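Local coordinates for hemolysin activator protein CdiB (Acinetobacter baumannii ACICU, PDB 6WIL), which probably exports its partner CdiA toxin across the outer membrane, as a two-partner secretion transporter of the Omp85 superfamily, at residues D250-N255 with Y271-Q276; Q215-N220 with I238-N243. All coordinates share one frame; numbering follows the deposited sequence.

Contact 1 (D250-N255 with Y271-Q276)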
loop_
_atom_site.group_PDB
_atom_site.type_symbol
_atom_site.label_atom_id
_atom_site.label_comp_id
_atom_site.label_asym_id
_atom_site.label_seq_id
_atom_site.Cartn_x
_atom_site.Cartn_y
_atom_site.Cartn_z
ATOM N N ASP A 250 -11.099 13.284 1.605
ATOM C CA ASP A 250 -10.175 13.349 0.484
ATOM C C ASP A 250 -8.839 13.938 0.917
ATOM O O ASP A 250 -8.721 14.589 1.956
ATOM C CB ASP A 250 -10.770 14.179 -0.653
ATOM C CG ASP A 250 -11.403 15.473 -0.164
ATOM O OD1 ASP A 250 -11.922 15.485 0.973
ATOM O OD2 ASP A 250 -11.386 16.472 -0.916
ATOM N N ILE A 251 -7.820 13.694 0.102
ATOM C CA ILE A 251 -6.477 14.199 0.359
ATOM C C ILE A 251 -5.906 14.732 -0.945
ATOM O O ILE A 251 -5.904 14.032 -1.964
ATOM C CB ILE A 251 -5.563 13.115 0.962
ATOM C CG1 ILE A 251 -5.933 12.882 2.427
ATOM C CG2 ILE A 251 -4.101 13.510 0.837
ATOM C CD1 ILE A 251 -5.402 11.599 2.986
ATOM N N LEU A 252 -5.438 15.973 -0.916
ATOM C CA LEU A 252 -4.834 16.623 -2.068
ATOM C C LEU A 252 -3.364 16.877 -1.768
ATOM O O LEU A 252 -3.030 17.482 -0.744
ATOM C CB LEU A 252 -5.552 17.934 -2.394
ATOM C CG LEU A 252 -4.957 18.796 -3.513
ATOM C CD1 LEU A 252 -5.116 18.124 -4.865
ATOM C CD2 LEU A 252 -5.600 20.177 -3.517
ATOM N N SER A 253 -2.493 16.404 -2.652
ATOM C CA SER A 253 -1.055 16.530 -2.474
ATOM C C SER A 253 -0.459 17.282 -3.656
ATOM O O SER A 253 -0.852 17.066 -4.806
ATOM C CB SER A 253 -0.401 15.154 -2.331
ATOM O OG SER A 253 -1.045 14.392 -1.322
ATOM N N LEU A 254 0.485 18.173 -3.362
ATOM C CA LEU A 254 1.171 18.962 -4.374
ATOM C C LEU A 254 2.667 18.898 -4.120
ATOM O O LEU A 254 3.114 18.981 -2.972
ATOM C CB LEU A 254 0.707 20.419 -4.358
ATOM C CG LEU A 254 -0.799 20.679 -4.289
ATOM C CD1 LEU A 254 -1.070 22.147 -3.999
ATOM C CD2 LEU A 254 -1.470 20.256 -5.581
ATOM N N ASN A 255 3.441 18.750 -5.191
ATOM C CA ASN A 255 4.892 18.701 -5.074
ATOM C C ASN A 255 5.524 19.452 -6.235
ATOM O O ASN A 255 5.131 19.262 -7.390
ATOM C CB ASN A 255 5.392 17.252 -5.040
ATOM C CG ASN A 255 6.786 17.134 -4.457
ATOM O OD1 ASN A 255 6.952 16.974 -3.246
ATOM N ND2 ASN A 255 7.798 17.219 -5.317
ATOM N N TYR A 271 6.405 19.381 -11.512
ATOM C CA TYR A 271 5.167 19.683 -10.803
ATOM C C TYR A 271 4.324 18.417 -10.727
ATOM O O TYR A 271 4.141 17.732 -11.738
ATOM C CB TYR A 271 4.395 20.806 -11.511
ATOM C CG TYR A 271 3.053 21.161 -10.900
ATOM C CD1 TYR A 271 1.921 20.387 -11.147
ATOM C CD2 TYR A 271 2.909 22.287 -10.099
ATOM C CE1 TYR A 271 0.696 20.711 -10.596
ATOM C CE2 TYR A 271 1.682 22.622 -9.548
ATOM C CZ TYR A 271 0.582 21.831 -9.799
ATOM O OH TYR A 271 -0.637 22.160 -9.253
ATOM N N PHE A 272 3.796 18.120 -9.538
ATOM C CA PHE A 272 3.025 16.903 -9.299
ATOM C C PHE A 272 1.826 17.211 -8.416
ATOM O O PHE A 272 1.969 17.846 -7.366
ATOM C CB PHE A 272 3.894 15.824 -8.642
ATOM C CG PHE A 272 3.148 14.567 -8.290
ATOM C CD1 PHE A 272 2.943 13.578 -9.239
ATOM C CD2 PHE A 272 2.667 14.365 -7.004
ATOM C CE1 PHE A 272 2.264 12.416 -8.915
ATOM C CE2 PHE A 272 1.988 13.205 -6.676
ATOM C CZ PHE A 272 1.787 12.228 -7.632
ATOM N N ILE A 273 0.651 16.749 -8.832
ATOM C CA ILE A 273 -0.580 16.924 -8.074
ATOM C C ILE A 273 -1.283 15.578 -7.971
ATOM O O ILE A 273 -1.380 14.842 -8.958
ATOM C CB ILE A 273 -1.503 17.979 -8.718
ATOM C CG1 ILE A 273 -2.903 17.924 -8.103
ATOM C CG2 ILE A 273 -1.568 17.786 -10.220
ATOM C CD1 ILE A 273 -3.839 18.985 -8.626
ATOM N N SER A 274 -1.765 15.254 -6.776
ATOM C CA SER A 274 -2.450 13.993 -6.530
ATOM C C SER A 274 -3.705 14.259 -5.716
ATOM O O SER A 274 -3.666 15.002 -4.730
ATOM C CB SER A 274 -1.537 13.006 -5.799
ATOM O OG SER A 274 -2.071 11.694 -5.848
ATOM N N TYR A 275 -4.816 13.661 -6.137
ATOM C CA TYR A 275 -6.073 13.733 -5.408
ATOM C C TYR A 275 -6.597 12.322 -5.183
ATOM O O TYR A 275 -6.540 11.479 -6.082
ATOM C CB TYR A 275 -7.102 14.568 -6.165
ATOM C CG TYR A 275 -8.383 14.821 -5.405
ATOM C CD1 TYR A 275 -8.383 15.573 -4.236
ATOM C CD2 TYR A 275 -9.596 14.332 -5.871
ATOM C CE1 TYR A 275 -9.555 15.820 -3.546
ATOM C CE2 TYR A 275 -10.773 14.575 -5.187
ATOM C CZ TYR A 275 -10.746 15.316 -4.025
ATOM O OH TYR A 275 -11.919 15.553 -3.343
ATOM N N GLN A 276 -7.112 12.074 -3.981
ATOM C CA GLN A 276 -7.526 10.735 -3.585
ATOM C C GLN A 276 -8.689 10.841 -2.612
ATOM O O GLN A 276 -8.594 11.567 -1.619
ATOM C CB GLN A 276 -6.362 9.980 -2.934
ATOM C CG GLN A 276 -6.360 8.487 -3.185
ATOM C CD GLN A 276 -5.216 7.787 -2.478
ATOM O OE1 GLN A 276 -4.262 8.425 -2.031
ATOM N NE2 GLN A 276 -5.311 6.468 -2.363
#
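The carboxylate oxygen OD2 of D250 accepts a hydrogen bond from the hydroxyl of Y275, with OH to OD2 at 2.6 Å. This grip closes one end of a beta hairpin, strands 251-261 and 266-279 of the 16-stranded antiparallel barrel. The carboxylate stands 85° from the plane of the Y275 ring; OD2 lies at the ring edge, and the hydroxyl reaches it from above the carboxylate plane. OD2 also accepts the backbone N-H of F246 and the other oxygen, OD1, that of L248, so backbone and tyrosine together fix the rotation of the acid.

Beyond this bond the strands pair in regular antiparallel register. I251 with Q276, S253 with S274 and N255 with F272 are hydrogen-bonded pairs, each closed by two N-H to O=C bonds; the straightest, S253 N to S274 O, is 2.8 Å at 170°. On the face of L252, L254, I273 and Y275 the contact is apolar. CG1 of I273, anti to its backbone N (chi1 167°), touches both leucines, CD2 of L254 at 3.7 Å and CD1 of L252 at 3.9 Å. L254 lies beside I273, pointing the same way, whereas L252 crosses it at a slant.

On the other face F272 packs on L18, L21 and N22 of helix 8-27, and N255 on R17. Q276 NE2 hydrogen-bonds D283 OD2 and Q26 OE1, while N255 ND2 hydrogen-bonds N237 OD1 of the preceding strand. Next to the acid, CB of L252 sits at the edge of the Y275 ring, 4.1 Å from CD1.

Contact 2 (Q215-N220 with I238-N243)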
loop_
_atom_site.group_PDB
_atom_site.type_symbol
_atom_site.label_atom_id
_atom_site.label_comp_id
_atom_site.label_asym_id
_atom_site.label_seq_id
_atom_site.Cartn_x
_atom_site.Cartn_y
_atom_site.Cartn_z
ATOM N N GLN A 215 -4.428 18.283 11.013
ATOM C CA GLN A 215 -3.968 19.561 10.480
ATOM C C GLN A 215 -4.311 19.686 9.000
ATOM O O GLN A 215 -3.967 18.817 8.193
ATOM C CB GLN A 215 -2.460 19.697 10.695
ATOM C CG GLN A 215 -1.854 20.988 10.171
ATOM C CD GLN A 215 -0.373 21.082 10.477
ATOM O OE1 GLN A 215 0.090 20.580 11.500
ATOM N NE2 GLN A 215 0.380 21.717 9.586
ATOM N N LYS A 216 -5.004 20.775 8.654
ATOM C CA LYS A 216 -5.582 20.900 7.317
ATOM C C LYS A 216 -4.509 21.058 6.246
ATOM O O LYS A 216 -4.639 20.506 5.148
ATOM C CB LYS A 216 -6.556 22.078 7.268
ATOM C CG LYS A 216 -7.688 22.001 8.282
ATOM C CD LYS A 216 -9.031 22.311 7.639
ATOM C CE LYS A 216 -9.535 21.137 6.808
ATOM N NZ LYS A 216 -9.942 19.978 7.656
ATOM N N VAL A 217 -3.451 21.809 6.534
ATOM C CA VAL A 217 -2.434 22.144 5.543
ATOM C C VAL A 217 -1.076 21.723 6.083
ATOM O O VAL A 217 -0.707 22.091 7.203
ATOM C CB VAL A 217 -2.439 23.647 5.204
ATOM C CG1 VAL A 217 -1.395 23.953 4.145
ATOM C CG2 VAL A 217 -3.825 24.081 4.740
ATOM N N ASN A 218 -0.335 20.960 5.286
ATOM C CA ASN A 218 0.966 20.447 5.684
ATOM C C ASN A 218 2.000 20.822 4.638
ATOM O O ASN A 218 1.740 20.736 3.436
ATOM C CB ASN A 218 0.933 18.924 5.870
ATOM C CG ASN A 218 0.052 18.504 7.025
ATOM O OD1 ASN A 218 -1.174 18.514 6.919
ATOM N ND2 ASN A 218 0.673 18.129 8.139
ATOM N N PHE A 219 3.170 21.241 5.104
ATOM C CA PHE A 219 4.260 21.646 4.236
ATOM C C PHE A 219 5.462 20.749 4.476
ATOM O O PHE A 219 5.704 20.292 5.597
ATOM C CB PHE A 219 4.655 23.107 4.466
ATOM C CG PHE A 219 3.608 24.094 4.042
ATOM C CD1 PHE A 219 3.430 24.404 2.705
ATOM C CD2 PHE A 219 2.811 24.722 4.983
ATOM C CE1 PHE A 219 2.468 25.318 2.313
ATOM C CE2 PHE A 219 1.849 25.637 4.597
ATOM C CZ PHE A 219 1.677 25.933 3.261
ATOM N N ASN A 220 6.208 20.496 3.405
ATOM C CA ASN A 220 7.434 19.708 3.468
ATOM C C ASN A 220 8.429 20.320 2.495
ATOM O O ASN A 220 8.207 20.291 1.281
ATOM C CB ASN A 220 7.176 18.240 3.133
ATOM C CG ASN A 220 6.396 17.530 4.212
ATOM O OD1 ASN A 220 6.975 16.994 5.155
ATOM N ND2 ASN A 220 5.073 17.526 4.085
ATOM N N ILE A 238 9.313 21.190 -2.612
ATOM C CA ILE A 238 8.262 21.832 -1.832
ATOM C C ILE A 238 7.040 20.930 -1.923
ATOM O O ILE A 238 6.448 20.787 -3.001
ATOM C CB ILE A 238 7.943 23.246 -2.333
ATOM C CG1 ILE A 238 9.197 24.121 -2.306
ATOM C CG2 ILE A 238 6.832 23.867 -1.492
ATOM C CD1 ILE A 238 9.049 25.431 -3.059
ATOM N N GLY A 239 6.671 20.314 -0.807
ATOM C CA GLY A 239 5.497 19.454 -0.734
ATOM C C GLY A 239 4.400 20.123 0.066
ATOM O O GLY A 239 4.652 20.681 1.140
ATOM N N ILE A 240 3.178 20.080 -0.462
ATOM C CA ILE A 240 2.009 20.610 0.228
ATOM C C ILE A 240 0.971 19.505 0.332
ATOM O O ILE A 240 0.568 18.927 -0.683
ATOM C CB ILE A 240 1.412 21.835 -0.482
ATOM C CG1 ILE A 240 2.483 22.903 -0.686
ATOM C CG2 ILE A 240 0.246 22.387 0.332
ATOM C CD1 ILE A 240 1.935 24.231 -1.162
ATOM N N GLY A 241 0.542 19.212 1.555
ATOM C CA GLY A 241 -0.552 18.291 1.772
ATOM C C GLY A 241 -1.762 19.012 2.328
ATOM O O GLY A 241 -1.681 19.652 3.380
ATOM N N ILE A 242 -2.884 18.930 1.621
ATOM C CA ILE A 242 -4.146 19.507 2.061
ATOM C C ILE A 242 -5.069 18.369 2.470
ATOM O O ILE A 242 -5.313 17.445 1.686
ATOM C CB ILE A 242 -4.781 20.373 0.963
ATOM C CG1 ILE A 242 -3.840 21.523 0.606
ATOM C CG2 ILE A 242 -6.130 20.903 1.423
ATOM C CD1 ILE A 242 -3.976 21.998 -0.813
ATOM N N ASN A 243 -5.588 18.442 3.691
ATOM C CA ASN A 243 -6.333 17.355 4.311
ATOM C C ASN A 243 -7.821 17.682 4.306
ATOM O O ASN A 243 -8.239 18.700 4.869
ATOM C CB ASN A 243 -5.838 17.123 5.737
ATOM C CG ASN A 243 -6.413 15.877 6.354
ATOM O OD1 ASN A 243 -7.408 15.933 7.076
ATOM N ND2 ASN A 243 -5.787 14.739 6.080
#
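F219 and I240 lie side by side on one face of an antiparallel pair, pointing the same way, where the first beta hairpin of the barrel (strands 217-228 and 232-243) begins and ends. With CG beside the backbone N (chi1 -68°), the ring's CD1 and CE1 run along CG1 and CD1 of I240: F219 CE1 meets I240 CD1 at 3.7 Å, and F219 CD1 is 3.8 Å from I240 CG1. The ring of F219 also meets that of Y560, the C-terminal residue, with planes about 25° apart, where the first strand closes the barrel against the last. V217 and I242 share this face; V217 CG1 reaches I240 CG2 only loosely, at 4.4 Å.

On the other face N218 and N220 stand across from G241 and G239; these directly facing residues have no side chain. N220 turns to N557 and S559 of strand 550-559. Each asparagine-glycine pair is closed by two backbone bonds, G239 N to N220 O being 2.6 Å at 166°.

At the periplasmic end, K216 bends at three torsions and lays CE 3.4 Å from N243 O. N243 is buried, its ND2 hydrogen-bonded to R183 O, and its CB rests 3.5 Å from Q215 O. Just ahead of the strand, Q215 NE2 hydrogen-bonds V217 O within the same segment, at 2.6 Å.

How the contacts relate
Contacts 1 and 2 belong to successive hairpins of one barrel wall, their centres about 10 Å apart. Strands 232-243 and 251-261 are neighbours, and probable backbone hydrogen bonds from I240 N to L254 O and I242 N to L252 O merge the four segments into a continuous sheet. Contact 1 is partly buried: the N-terminal helix covers part of one face, and an acidic side chain is held at its end. Contact 2 lies on the surface at the barrel seam, beside the last strand, with glycines opposite its asparagines. Both place aliphatic side chains on one face, yet only contact 1 has a side-chain hydrogen bond between its two segments.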